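Local coordinates for anti-H(O) lectin 1 (Ulex europaeus, PDB 1JXN), which binds L-fucose as a legume lectin, using a sugar site built next to bound calcium and manganese ions, at residues L4-K9 with L229-T234; S67-F72 with N169-Y174; A84-L89 with I220-T225; V124-I129 with P141-D146. One frame throughout, in Å; residues are numbered along the deposited sequence.

Contacts 1 and 2 belong to one antiparallel sheet, where strands 224-236 and 67-78 are neighbours. Contact 4 joins two strands of the seven-stranded sheet packed against it. Contact 3 ties the loop leading into strand 88-94 of that second sheet to the turn leading to strand 224-236, which contact 1 also uses. Contacts 3 and 4 are buried. Contacts 1 and 2 are partly buried, each with an apolar face turned inward and a mixed face turned out. The chemistry follows the place. Contact 1 is a cluster of rings, and contact 2 is a regular ladder with aliphatic and aromatic packing. Contact 3 touches the sugar, and contact 4 holds the metals.

Contact 1 of 4, residues L4-K9 with L229-T234; sequences LSFKFK and LNWYFT
Phe-8 N donates to Trp-231 O over 2.8 Å, nearly straight at 171° and in the carbonyl plane. Trp-231 N answers with a bond to Phe-8 O. The strands run antiparallel, and this hydrogen-bonded pair fixes one end of the ladder. Near the other end Ser-5 and Thr-234 form a non-hydrogen-bonded pair, with Ser-5 CB 3.3 Å from Thr-234 OG1.

The aromatic face carries most of the packing. Phe-6 has its CG between the backbone N and the carbonyl carbon (chi1 53°), which leans the ring across to the partner strand. Its CE1 edge meets the face of Trp-231, 3.9 Å from Trp-231 CD2. The stack is T-shaped, with the planes at 89°. One face of the Phe-6 ring is covered by Phe-233 CB in a CH-pi contact, 3.6 Å from Phe-6 CZ. The indole NH of Trp-231 is satisfied by Thr-70 OG1. On the sheet face of Ser-5, Lys-7 and Tyr-232, the Lys-7 chain runs obliquely past the tyrosine, with Lys-7 CD 4.0 Å from Tyr-232 CD1.

Phe-6 also stacks on Tyr-51, and Trp-231 meets Phe-214, both from the opposing sheet. Residues 4 to 7 pair with a strand of the second subunit, and Ser-5 OG bonds to Ser-5 of that subunit, so the sheet runs on across the dimer. The arrangement is an inner aromatic cluster of the legume lectin beta sandwich.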
loop_
_atom_site.group_PDB
_atom_site.type_symbol
_atom_site.label_atom_id
_atom_site.label_comp_id
_atom_site.label_asym_id
_atom_site.label_seq_id
_atom_site.Cartn_x
_atom_site.Cartn_y
_atom_site.Cartn_z
ATOM N N LEU A 4 -8.023 3.528 1.180
ATOM C CA LEU A 4 -6.693 3.144 1.608
ATOM C C LEU A 4 -6.426 3.845 2.919
ATOM O O LEU A 4 -6.969 4.920 3.184
ATOM C CB LEU A 4 -5.646 3.559 0.573
ATOM C CG LEU A 4 -4.302 2.818 0.484
ATOM C CD1 LEU A 4 -3.205 3.825 0.317
ATOM C CD2 LEU A 4 -4.000 1.954 1.694
ATOM N N SER A 5 -5.684 3.177 3.783
ATOM C CA SER A 5 -5.326 3.739 5.064
ATOM C C SER A 5 -4.222 2.900 5.650
ATOM O O SER A 5 -4.198 1.679 5.512
ATOM C CB SER A 5 -6.537 3.797 6.003
ATOM O OG SER A 5 -7.355 2.648 5.883
ATOM N N PHE A 6 -3.263 3.575 6.240
ATOM C CA PHE A 6 -2.147 2.901 6.850
ATOM C C PHE A 6 -1.643 3.810 7.942
ATOM O O PHE A 6 -1.641 5.043 7.805
ATOM C CB PHE A 6 -1.055 2.629 5.815
ATOM C CG PHE A 6 -0.611 3.853 5.044
ATOM C CD1 PHE A 6 0.286 4.773 5.603
ATOM C CD2 PHE A 6 -1.066 4.077 3.747
ATOM C CE1 PHE A 6 0.714 5.874 4.887
ATOM C CE2 PHE A 6 -0.631 5.190 3.024
ATOM C CZ PHE A 6 0.260 6.085 3.602
ATOM N N LYS A 7 -1.237 3.216 9.045
ATOM C CA LYS A 7 -0.749 4.011 10.136
ATOM C C LYS A 7 0.575 3.465 10.544
ATOM O O LYS A 7 0.744 2.257 10.616
ATOM C CB LYS A 7 -1.711 3.958 11.321
ATOM C CG LYS A 7 -1.200 4.736 12.512
ATOM C CD LYS A 7 -2.323 5.332 13.325
ATOM C CE LYS A 7 -2.932 4.324 14.266
ATOM N NZ LYS A 7 -4.106 4.915 14.958
ATOM N N PHE A 8 1.533 4.360 10.728
ATOM C CA PHE A 8 2.865 4.006 11.181
ATOM C C PHE A 8 2.958 4.678 12.553
ATOM O O PHE A 8 2.834 5.895 12.660
ATOM C CB PHE A 8 3.953 4.605 10.288
ATOM C CG PHE A 8 4.059 4.001 8.911
ATOM C CD1 PHE A 8 5.132 3.173 8.587
ATOM C CD2 PHE A 8 3.160 4.354 7.905
ATOM C CE1 PHE A 8 5.314 2.722 7.286
ATOM C CE2 PHE A 8 3.329 3.908 6.600
ATOM C CZ PHE A 8 4.405 3.094 6.286
ATOM N N LYS A 9 3.087 3.880 13.604
ATOM C CA LYS A 9 3.215 4.421 14.953
ATOM C C LYS A 9 4.691 4.642 15.248
ATOM O O LYS A 9 5.075 5.510 16.030
ATOM C CB LYS A 9 2.660 3.427 15.969
ATOM C CG LYS A 9 1.226 2.992 15.717
ATOM C CD LYS A 9 0.473 3.017 17.020
ATOM C CE LYS A 9 -0.323 1.755 17.265
ATOM N NZ LYS A 9 0.530 0.528 17.394
ATOM N N LEU A 229 7.755 11.586 13.110
ATOM C CA LEU A 229 7.583 10.754 14.298
ATOM C C LEU A 229 6.559 9.627 14.143
ATOM O O LEU A 229 6.602 8.625 14.859
ATOM C CB LEU A 229 7.200 11.637 15.477
ATOM C CG LEU A 229 7.632 11.124 16.835
ATOM C CD1 LEU A 229 9.138 11.091 16.879
ATOM C CD2 LEU A 229 7.081 12.015 17.917
ATOM N N ASN A 230 5.640 9.801 13.203
ATOM C CA ASN A 230 4.601 8.817 12.927
ATOM C C ASN A 230 3.846 9.306 11.696
ATOM O O ASN A 230 4.160 10.366 11.162
ATOM C CB ASN A 230 3.653 8.692 14.127
ATOM C CG ASN A 230 3.011 10.005 14.486
ATOM O OD1 ASN A 230 3.482 10.715 15.357
ATOM N ND2 ASN A 230 1.934 10.349 13.781
ATOM N N TRP A 231 2.836 8.562 11.263
ATOM C CA TRP A 231 2.083 8.949 10.073
ATOM C C TRP A 231 0.775 8.184 9.951
ATOM O O TRP A 231 0.684 7.002 10.290
ATOM C CB TRP A 231 2.941 8.709 8.823
ATOM C CG TRP A 231 2.341 9.153 7.496
ATOM C CD1 TRP A 231 1.261 9.976 7.306
ATOM C CD2 TRP A 231 2.850 8.845 6.184
ATOM N NE1 TRP A 231 1.075 10.206 5.965
ATOM C CE2 TRP A 231 2.033 9.530 5.252
ATOM C CE3 TRP A 231 3.919 8.068 5.706
ATOM C CZ2 TRP A 231 2.251 9.457 3.872
ATOM C CZ3 TRP A 231 4.140 7.997 4.342
ATOM C CH2 TRP A 231 3.310 8.688 3.438
ATOM N N TYR A 232 -0.239 8.882 9.464
ATOM C CA TYR A 232 -1.556 8.313 9.271
ATOM C C TYR A 232 -2.047 8.827 7.939
ATOM O O TYR A 232 -1.667 9.911 7.508
ATOM C CB TYR A 232 -2.494 8.759 10.379
ATOM C CG TYR A 232 -3.935 8.388 10.136
ATOM C CD1 TYR A 232 -4.391 7.096 10.378
ATOM C CD2 TYR A 232 -4.845 9.333 9.661
ATOM C CE1 TYR A 232 -5.718 6.752 10.150
ATOM C CE2 TYR A 232 -6.166 9.005 9.429
ATOM C CZ TYR A 232 -6.597 7.715 9.676
ATOM O OH TYR A 232 -7.909 7.378 9.443
ATOM N N PHE A 233 -2.879 8.037 7.277
ATOM C CA PHE A 233 -3.407 8.408 5.980
ATOM C C PHE A 233 -4.614 7.557 5.673
ATOM O O PHE A 233 -4.674 6.386 6.049
ATOM C CB PHE A 233 -2.346 8.182 4.909
ATOM C CG PHE A 233 -2.757 8.631 3.530
ATOM C CD1 PHE A 233 -2.568 9.950 3.124
ATOM C CD2 PHE A 233 -3.325 7.727 2.633
ATOM C CE1 PHE A 233 -2.933 10.353 1.852
ATOM C CE2 PHE A 233 -3.686 8.126 1.369
ATOM C CZ PHE A 233 -3.496 9.437 0.973
ATOM N N THR A 234 -5.574 8.148 4.975
ATOM C CA THR A 234 -6.795 7.453 4.596
ATOM C C THR A 234 -7.413 8.128 3.369
ATOM O O THR A 234 -7.798 9.303 3.414
ATOM C CB THR A 234 -7.806 7.432 5.762
ATOM O OG1 THR A 234 -7.179 6.882 6.920
ATOM C CG2 THR A 234 -8.993 6.562 5.440
#

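Contact 2 of 4, residues S67-F72 with N169-Y174; sequences SFITSF and NVEIIY
Strands 67-72 and 169-174 lie side by side in one sheet of the legume lectin sandwich, and Phe-68 and Tyr-174 begin their antiparallel ladder. Six backbone hydrogen bonds join the two. They come in pairs at Phe-68 with Tyr-174, Thr-70 with Ile-172, and Phe-72 with Val-170. Ile-172 N reaches Thr-70 O at 2.9 Å and almost straight. The ladder is regular, with no bulge. Beyond it, Tyr-174 OH is hydrogen-bonded to Val-200 O.

CH-pi packing marks both ends of the inner face. Tyr-174 CB sits over one face of the Phe-68 ring, 3.4 Å from Phe-68 CE1. Val-170 CB covers a face of Phe-72 in the same way, 3.8 Å from the ring centroid. Phe-72 holds its CG between the backbone N and the carbonyl carbon (chi1 58°), which sets the ring beside Val-170 with one face toward its CB. The same ring meets Phe-214 edge-to-face.

Apolar contacts of Ile-172 fill the middle. Ile-172 CD1 meets the edge of the Phe-72 ring, in its plane, 3.6 Å from Phe-72 CE2. Thr-70 CG2 runs alongside Ile-172, 3.8 Å from its CB. Phe-91 of the opposing sheet touches Phe-68, Thr-70 and Ile-172.

The outer face, with Ile-69, Ser-71, Glu-171 and Ile-173, is mixed. There the extended chain of Glu-171 crosses Ile-69 in a close van der Waals contact, with Glu-171 OE1 3.0 Å from Ile-69 CD1.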
loop_
_atom_site.group_PDB
_atom_site.type_symbol
_atom_site.label_atom_id
_atom_site.label_comp_id
_atom_site.label_asym_id
_atom_site.label_seq_id
_atom_site.Cartn_x
_atom_site.Cartn_y
_atom_site.Cartn_z
ATOM N N SER A 67 -11.362 11.882 -1.405
ATOM C CA SER A 67 -11.063 12.770 -0.300
ATOM C C SER A 67 -10.033 12.066 0.567
ATOM O O SER A 67 -9.957 10.844 0.573
ATOM C CB SER A 67 -12.319 13.050 0.504
ATOM O OG SER A 67 -13.314 13.559 -0.351
ATOM N N PHE A 68 -9.217 12.824 1.276
ATOM C CA PHE A 68 -8.205 12.194 2.107
ATOM C C PHE A 68 -7.804 13.000 3.330
ATOM O O PHE A 68 -8.026 14.215 3.410
ATOM C CB PHE A 68 -6.955 11.846 1.274
ATOM C CG PHE A 68 -6.083 13.038 0.916
ATOM C CD1 PHE A 68 -6.123 13.580 -0.369
ATOM C CD2 PHE A 68 -5.196 13.584 1.846
ATOM C CE1 PHE A 68 -5.291 14.646 -0.720
ATOM C CE2 PHE A 68 -4.374 14.635 1.510
ATOM C CZ PHE A 68 -4.417 15.171 0.222
ATOM N N ILE A 69 -7.219 12.301 4.286
ATOM C CA ILE A 69 -6.753 12.924 5.495
ATOM C C ILE A 69 -5.486 12.204 5.902
ATOM O O ILE A 69 -5.344 10.991 5.708
ATOM C CB ILE A 69 -7.803 12.864 6.616
ATOM C CG1 ILE A 69 -7.241 13.496 7.893
ATOM C CG2 ILE A 69 -8.240 11.438 6.849
ATOM C CD1 ILE A 69 -8.206 13.471 9.056
ATOM N N THR A 70 -4.535 12.976 6.392
ATOM C CA THR A 70 -3.276 12.423 6.821
ATOM C C THR A 70 -2.786 13.236 7.986
ATOM O O THR A 70 -3.002 14.450 8.044
ATOM C CB THR A 70 -2.233 12.434 5.687
ATOM O OG1 THR A 70 -0.948 12.077 6.206
ATOM C CG2 THR A 70 -2.157 13.786 5.031
ATOM N N SER A 71 -2.181 12.556 8.945
ATOM C CA SER A 71 -1.657 13.219 10.115
ATOM C C SER A 71 -0.309 12.650 10.473
ATOM O O SER A 71 -0.043 11.466 10.255
ATOM C CB SER A 71 -2.620 13.086 11.283
ATOM O OG SER A 71 -3.215 11.806 11.321
ATOM N N PHE A 72 0.552 13.514 10.989
ATOM C CA PHE A 72 1.880 13.108 11.382
ATOM C C PHE A 72 2.476 14.127 12.326
ATOM O O PHE A 72 2.120 15.305 12.283
ATOM C CB PHE A 72 2.778 12.967 10.147
ATOM C CG PHE A 72 2.889 14.229 9.313
ATOM C CD1 PHE A 72 4.039 15.025 9.371
ATOM C CD2 PHE A 72 1.855 14.607 8.448
ATOM C CE1 PHE A 72 4.151 16.169 8.581
ATOM C CE2 PHE A 72 1.962 15.749 7.655
ATOM C CZ PHE A 72 3.111 16.529 7.719
ATOM N N ASN A 169 2.277 18.627 15.533
ATOM C CA ASN A 169 1.296 17.717 14.955
ATOM C C ASN A 169 0.655 18.370 13.745
ATOM O O ASN A 169 0.066 19.448 13.841
ATOM C CB ASN A 169 0.178 17.396 15.946
ATOM C CG ASN A 169 0.678 16.720 17.187
ATOM O OD1 ASN A 169 0.080 16.848 18.249
ATOM N ND2 ASN A 169 1.783 16.004 17.075
ATOM N N VAL A 170 0.723 17.696 12.618
ATOM C CA VAL A 170 0.144 18.215 11.409
ATOM C C VAL A 170 -1.029 17.352 10.968
ATOM O O VAL A 170 -1.047 16.144 11.194
ATOM C CB VAL A 170 1.197 18.265 10.300
ATOM C CG1 VAL A 170 0.567 18.717 8.985
ATOM C CG2 VAL A 170 2.334 19.177 10.727
ATOM N N GLU A 171 -2.040 17.988 10.403
ATOM C CA GLU A 171 -3.189 17.258 9.891
ATOM C C GLU A 171 -3.659 17.972 8.640
ATOM O O GLU A 171 -3.955 19.178 8.657
ATOM C CB GLU A 171 -4.336 17.184 10.891
ATOM C CG GLU A 171 -5.494 16.319 10.363
ATOM C CD GLU A 171 -6.743 16.389 11.221
ATOM O OE1 GLU A 171 -7.802 15.914 10.761
ATOM O OE2 GLU A 171 -6.678 16.916 12.357
ATOM N N ILE A 172 -3.760 17.207 7.565
ATOM C CA ILE A 172 -4.162 17.741 6.280
ATOM C C ILE A 172 -5.423 17.015 5.876
ATOM O O ILE A 172 -5.549 15.808 6.086
ATOM C CB ILE A 172 -3.047 17.492 5.231
ATOM C CG1 ILE A 172 -1.767 18.203 5.666
ATOM C CG2 ILE A 172 -3.474 17.953 3.844
ATOM C CD1 ILE A 172 -0.541 17.303 5.652
ATOM N N ILE A 173 -6.395 17.759 5.381
ATOM C CA ILE A 173 -7.612 17.128 4.929
ATOM C C ILE A 173 -7.965 17.751 3.596
ATOM O O ILE A 173 -7.861 18.954 3.427
ATOM C CB ILE A 173 -8.791 17.219 5.985
ATOM C CG1 ILE A 173 -9.798 18.319 5.642
ATOM C CG2 ILE A 173 -8.248 17.420 7.397
ATOM C CD1 ILE A 173 -11.053 17.791 4.953
ATOM N N TYR A 174 -8.217 16.904 2.612
ATOM C CA TYR A 174 -8.600 17.364 1.292
ATOM C C TYR A 174 -10.028 16.906 1.062
ATOM O O TYR A 174 -10.296 15.716 0.960
ATOM C CB TYR A 174 -7.698 16.797 0.196
ATOM C CG TYR A 174 -8.165 17.191 -1.194
ATOM C CD1 TYR A 174 -7.882 18.466 -1.705
ATOM C CD2 TYR A 174 -8.952 16.316 -1.970
ATOM C CE1 TYR A 174 -8.385 18.877 -2.932
ATOM C CE2 TYR A 174 -9.466 16.712 -3.204
ATOM C CZ TYR A 174 -9.180 18.001 -3.678
ATOM O OH TYR A 174 -9.752 18.458 -4.847
#

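Contact 3 of 4, residues A84-L89 with I220-T225; sequences AATDGL and IGRQAT. With MFU (methyl alpha-L-fucopyranoside), chain E.
The fucose-binding site is built partly on this contact, where Thr-86, in the loop leading to strand 88-94, meets Arg-222 of the turn leading to strand 224-236. Two well-defined hydrogen bonds join the segments. Thr-86 N donates to Arg-222 O at 3.1 Å, almost straight at 175° and in the carbonyl plane. Arg-222 NE returns a bond to Ala-84 O over 2.8 Å. The acceptor lies near the edge of the guanidinium group, 15° out of its plane. The arginine chain bends at chi3 (104°), which turns NE back onto the loop.

Methyl groups complete the join. The Thr-86 side chain crosses that of Arg-222 at about a right angle, with Thr-86 CG2 3.5 Å from Arg-222 CD. The same methyl touches the sugar, 3.4 Å from C6 of methyl alpha-L-fucopyranoside. Thr-86 thus links Arg-222 to the sugar's own methyl group. Further in, Ala-85 CB faces Ala-224 CB at 4.2 Å.

Asp-87 follows a cis peptide bond. Its OD2 accepts a hydrogen bond of 2.7 Å from O4 of the sugar. Gly-105 N, Asn-134 ND2 and Glu-44 OE2 hold the same ligand. Thr-128 OG1 donates to Ala-85 O, tying this loop to the calcium loop. Asp-87 and Gly-88 both face Ser-217 in a classic beta bulge. A cis-peptide aspartate that grips the sugar beside the calcium loop is the hallmark of the legume lectin monosaccharide site.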
loop_
_atom_site.group_PDB
_atom_site.type_symbol
_atom_site.label_atom_id
_atom_site.label_comp_id
_atom_site.label_asym_id
_atom_site.label_seq_id
_atom_site.Cartn_x
_atom_site.Cartn_y
_atom_site.Cartn_z
ATOM N N ALA A 84 17.765 31.155 11.784
ATOM C CA ALA A 84 18.417 31.202 10.485
ATOM C C ALA A 84 18.538 29.835 9.809
ATOM O O ALA A 84 19.122 29.730 8.719
ATOM C CB ALA A 84 19.790 31.847 10.615
ATOM N N ALA A 85 17.967 28.800 10.427
ATOM C CA ALA A 85 18.031 27.446 9.873
ATOM C C ALA A 85 17.102 27.219 8.660
ATOM O O ALA A 85 15.988 27.743 8.596
ATOM C CB ALA A 85 17.750 26.440 10.957
ATOM N N THR A 86 17.603 26.455 7.688
ATOM C CA THR A 86 16.886 26.122 6.451
ATOM C C THR A 86 16.606 24.599 6.406
ATOM O O THR A 86 17.216 23.840 7.177
ATOM C CB THR A 86 17.781 26.461 5.229
ATOM O OG1 THR A 86 18.907 25.566 5.161
ATOM C CG2 THR A 86 18.270 27.879 5.327
ATOM N N ASP A 87 15.643 24.124 5.604
ATOM C CA ASP A 87 14.768 24.880 4.705
ATOM C C ASP A 87 13.361 24.402 5.026
ATOM O O ASP A 87 12.385 25.065 4.669
ATOM C CB ASP A 87 15.032 24.517 3.267
ATOM C CG ASP A 87 16.158 25.284 2.691
ATOM O OD1 ASP A 87 17.296 24.774 2.713
ATOM O OD2 ASP A 87 15.906 26.407 2.197
ATOM N N GLY A 88 13.271 23.192 5.588
ATOM C CA GLY A 88 11.987 22.641 5.978
ATOM C C GLY A 88 11.631 21.272 5.430
ATOM O O GLY A 88 12.479 20.557 4.887
ATOM N N LEU A 89 10.357 20.921 5.557
ATOM C CA LEU A 89 9.854 19.633 5.083
ATOM C C LEU A 89 8.592 19.837 4.261
ATOM O O LEU A 89 8.096 20.959 4.118
ATOM C CB LEU A 89 9.564 18.685 6.247
ATOM C CG LEU A 89 8.496 19.140 7.230
ATOM C CD1 LEU A 89 7.958 17.948 8.001
ATOM C CD2 LEU A 89 9.073 20.186 8.166
ATOM N N ILE A 220 24.005 24.164 3.465
ATOM C CA ILE A 220 25.329 24.294 4.070
ATOM C C ILE A 220 25.363 25.565 4.894
ATOM O O ILE A 220 24.913 26.620 4.440
ATOM C CB ILE A 220 26.459 24.355 3.008
ATOM C CG1 ILE A 220 27.819 24.546 3.682
ATOM C CG2 ILE A 220 26.222 25.498 2.034
ATOM C CD1 ILE A 220 28.335 23.310 4.408
ATOM N N GLY A 221 25.848 25.447 6.127
ATOM C CA GLY A 221 25.926 26.603 7.005
ATOM C C GLY A 221 24.696 26.757 7.869
ATOM O O GLY A 221 24.806 27.033 9.061
ATOM N N ARG A 222 23.524 26.593 7.269
ATOM C CA ARG A 222 22.261 26.699 8.000
ATOM C C ARG A 222 21.609 25.309 8.109
ATOM O O ARG A 222 20.384 25.176 7.978
ATOM C CB ARG A 222 21.317 27.669 7.270
ATOM C CG ARG A 222 21.924 29.029 6.966
ATOM C CD ARG A 222 21.119 29.796 5.915
ATOM N NE ARG A 222 20.291 30.862 6.484
ATOM C CZ ARG A 222 20.405 32.150 6.160
ATOM N NH1 ARG A 222 21.311 32.547 5.270
ATOM N NH2 ARG A 222 19.607 33.047 6.723
ATOM N N GLN A 223 22.420 24.289 8.397
ATOM C CA GLN A 223 21.926 22.915 8.492
ATOM C C GLN A 223 21.048 22.561 9.686
ATOM O O GLN A 223 21.266 23.030 10.804
ATOM C CB GLN A 223 23.081 21.925 8.391
ATOM C CG GLN A 223 23.765 21.930 7.025
ATOM C CD GLN A 223 24.709 20.761 6.831
ATOM O OE1 GLN A 223 25.250 20.226 7.792
ATOM N NE2 GLN A 223 24.917 20.363 5.577
ATOM N N ALA A 224 20.042 21.735 9.416
ATOM C CA ALA A 224 19.093 21.243 10.422
ATOM C C ALA A 224 18.439 20.008 9.821
ATOM O O ALA A 224 18.308 19.908 8.594
ATOM C CB ALA A 224 18.022 22.282 10.706
ATOM N N THR A 225 18.076 19.045 10.661
ATOM C CA THR A 225 17.408 17.852 10.157
ATOM C C THR A 225 15.912 17.911 10.474
ATOM O O THR A 225 15.498 18.465 11.506
ATOM C CB THR A 225 18.033 16.524 10.673
ATOM O OG1 THR A 225 17.331 15.420 10.088
ATOM C CG2 THR A 225 17.956 16.417 12.198
HETATM C C1 MFU E . 19.385 29.684 -1.533
HETATM C C2 MFU E . 18.597 28.552 -2.233
HETATM C C3 MFU E . 18.960 27.226 -1.527
HETATM C C4 MFU E . 18.588 27.333 -0.028
HETATM C C5 MFU E . 19.356 28.491 0.612
HETATM C C6 MFU E . 18.989 28.623 2.112
HETATM O O1 MFU E . 20.833 29.451 -1.728
HETATM O O2 MFU E . 18.918 28.521 -3.631
HETATM O O3 MFU E . 18.266 26.152 -2.138
HETATM O O4 MFU E . 17.188 27.559 0.108
HETATM O O5 MFU E . 19.062 29.723 -0.085
HETATM C CM MFU E . 21.714 29.577 -2.872
#

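Contact 4 of 4, residues V124-I129 with P141-D146; sequences VEFDTI and PHIGID. With MN (manganese (II) ion), chain F; CA (calcium ion), chain G.
Two carboxylates almost touch here: Glu-125 OE2 lies 2.8 Å from Asp-146 OD2, with the planes 61° apart. So close a pair suggests that one of them may be protonated. A manganese-bound water donates to Glu-125 OE2.

Glu-125 OE1 binds manganese at 2.2 Å. Asp-127 OD1 bridges both metals and is 2.3 Å from manganese. Its OD2 binds calcium and also accepts from Ile-129 N, 3.1 Å away, in an Asx turn. Ile-129 O is another calcium ligand. Asn-134 and Asp-137 complete the protein ligands of calcium, and Asp-137 also binds manganese. His-142 NE2 stands 2.7 Å from manganese, a long approach. Asp-127 CB packs over one face of the His-142 ring, 3.3 Å from His-142 CE1. His-142 ND1 bonds to Phe-140 O, which helps fix the ring, and Asp-146 OD1 to Ser-152 OG.

The backbones pair antiparallel. Glu-125 N donates to Gly-144 O at 2.7 Å. On the reverse face, Phe-126 CD2 meets Ile-143 CG1 at 3.8 Å. Strand 88-94 is hydrogen-bonded to the other edge of 122-127, strand 154-157 borders 142-147, and strands 180-187 and 192-199 of the other sheet pack on the apolar face.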
loop_
_atom_site.group_PDB
_atom_site.type_symbol
_atom_site.label_atom_id
_atom_site.label_comp_id
_atom_site.label_asym_id
_atom_site.label_seq_id
_atom_site.Cartn_x
_atom_site.Cartn_y
_atom_site.Cartn_z
ATOM N N VAL A 124 2.160 20.395 0.810
ATOM C CA VAL A 124 1.857 21.277 1.921
ATOM C C VAL A 124 3.218 21.486 2.581
ATOM O O VAL A 124 3.716 20.602 3.283
ATOM C CB VAL A 124 0.871 20.622 2.922
ATOM C CG1 VAL A 124 0.693 21.500 4.132
ATOM C CG2 VAL A 124 -0.465 20.383 2.262
ATOM N N GLU A 125 3.854 22.617 2.293
ATOM C CA GLU A 125 5.165 22.910 2.847
ATOM C C GLU A 125 5.159 23.573 4.213
ATOM O O GLU A 125 4.193 24.213 4.625
ATOM C CB GLU A 125 5.980 23.764 1.879
ATOM C CG GLU A 125 5.383 25.134 1.611
ATOM C CD GLU A 125 6.384 26.123 1.072
ATOM O OE1 GLU A 125 6.606 27.144 1.743
ATOM O OE2 GLU A 125 6.943 25.901 -0.017
ATOM N N PHE A 126 6.254 23.346 4.927
ATOM C CA PHE A 126 6.518 23.908 6.246
ATOM C C PHE A 126 7.908 24.482 6.006
ATOM O O PHE A 126 8.930 23.818 6.235
ATOM C CB PHE A 126 6.544 22.807 7.304
ATOM C CG PHE A 126 5.273 22.025 7.376
ATOM C CD1 PHE A 126 4.963 21.089 6.393
ATOM C CD2 PHE A 126 4.356 22.268 8.380
ATOM C CE1 PHE A 126 3.760 20.411 6.403
ATOM C CE2 PHE A 126 3.142 21.595 8.404
ATOM C CZ PHE A 126 2.846 20.664 7.408
ATOM N N ASP A 127 7.910 25.688 5.439
ATOM C CA ASP A 127 9.113 26.418 5.055
ATOM C C ASP A 127 9.737 27.174 6.226
ATOM O O ASP A 127 9.112 28.058 6.805
ATOM C CB ASP A 127 8.731 27.392 3.948
ATOM C CG ASP A 127 9.907 27.859 3.143
ATOM O OD1 ASP A 127 9.719 28.113 1.939
ATOM O OD2 ASP A 127 11.018 27.972 3.698
ATOM N N THR A 128 10.980 26.850 6.563
ATOM C CA THR A 128 11.647 27.511 7.682
ATOM C C THR A 128 12.490 28.744 7.337
ATOM O O THR A 128 12.919 29.459 8.242
ATOM C CB THR A 128 12.497 26.530 8.500
ATOM O OG1 THR A 128 13.541 26.007 7.678
ATOM C CG2 THR A 128 11.654 25.372 9.019
ATOM N N ILE A 129 12.766 28.977 6.050
ATOM C CA ILE A 129 13.541 30.161 5.649
ATOM C C ILE A 129 13.003 30.833 4.371
ATOM O O ILE A 129 13.017 30.258 3.275
ATOM C CB ILE A 129 15.065 29.874 5.542
ATOM C CG1 ILE A 129 15.861 31.156 5.827
ATOM C CG2 ILE A 129 15.433 29.330 4.172
ATOM C CD1 ILE A 129 15.820 31.624 7.278
ATOM N N PRO A 141 9.512 32.586 8.274
ATOM C CA PRO A 141 9.239 31.147 8.182
ATOM C C PRO A 141 7.714 30.986 8.065
ATOM O O PRO A 141 6.957 31.760 8.671
ATOM C CB PRO A 141 9.790 30.610 9.516
ATOM C CG PRO A 141 9.817 31.817 10.427
ATOM C CD PRO A 141 10.260 32.906 9.503
ATOM N N HIS A 142 7.256 30.006 7.292
ATOM C CA HIS A 142 5.826 29.833 7.100
ATOM C C HIS A 142 5.426 28.441 6.613
ATOM O O HIS A 142 6.273 27.552 6.400
ATOM C CB HIS A 142 5.347 30.859 6.063
ATOM C CG HIS A 142 5.998 30.684 4.732
ATOM N ND1 HIS A 142 7.354 30.771 4.523
ATOM C CD2 HIS A 142 5.464 30.300 3.544
ATOM C CE1 HIS A 142 7.609 30.428 3.258
ATOM N NE2 HIS A 142 6.493 30.133 2.621
ATOM N N ILE A 143 4.117 28.298 6.399
ATOM C CA ILE A 143 3.491 27.078 5.908
ATOM C C ILE A 143 2.756 27.454 4.616
ATOM O O ILE A 143 2.145 28.510 4.541
ATOM C CB ILE A 143 2.521 26.535 6.967
ATOM C CG1 ILE A 143 3.332 25.911 8.101
ATOM C CG2 ILE A 143 1.514 25.555 6.355
ATOM C CD1 ILE A 143 2.512 25.548 9.302
ATOM N N GLY A 144 2.842 26.624 3.590
ATOM C CA GLY A 144 2.166 26.951 2.356
ATOM C C GLY A 144 1.741 25.757 1.520
ATOM O O GLY A 144 2.176 24.626 1.744
ATOM N N ILE A 145 0.851 26.013 0.570
ATOM C CA ILE A 145 0.364 24.992 -0.337
ATOM C C ILE A 145 1.024 25.260 -1.688
ATOM O O ILE A 145 0.844 26.333 -2.268
ATOM C CB ILE A 145 -1.159 25.061 -0.427
ATOM C CG1 ILE A 145 -1.759 24.550 0.889
ATOM C CG2 ILE A 145 -1.650 24.296 -1.639
ATOM C CD1 ILE A 145 -3.242 24.814 1.074
ATOM N N ASP A 146 1.843 24.314 -2.147
ATOM C CA ASP A 146 2.565 24.441 -3.410
ATOM C C ASP A 146 1.885 23.682 -4.536
ATOM O O ASP A 146 1.762 22.465 -4.474
ATOM C CB ASP A 146 3.985 23.893 -3.281
ATOM C CG ASP A 146 4.813 24.589 -2.209
ATOM O OD1 ASP A 146 4.281 25.422 -1.450
ATOM O OD2 ASP A 146 6.019 24.265 -2.131
HETATM MN MN MN F . 7.861 28.683 0.752
HETATM CA CA CA G . 11.867 28.717 1.642
HETATM O O HOH W 1 8.773 27.852 -1.083
HETATM O O HOH W 2 5.918 29.478 0.169
HETATM O O HOH W 3 13.169 26.981 2.209
HETATM O O HOH W 4 11.503 27.701 -0.452
#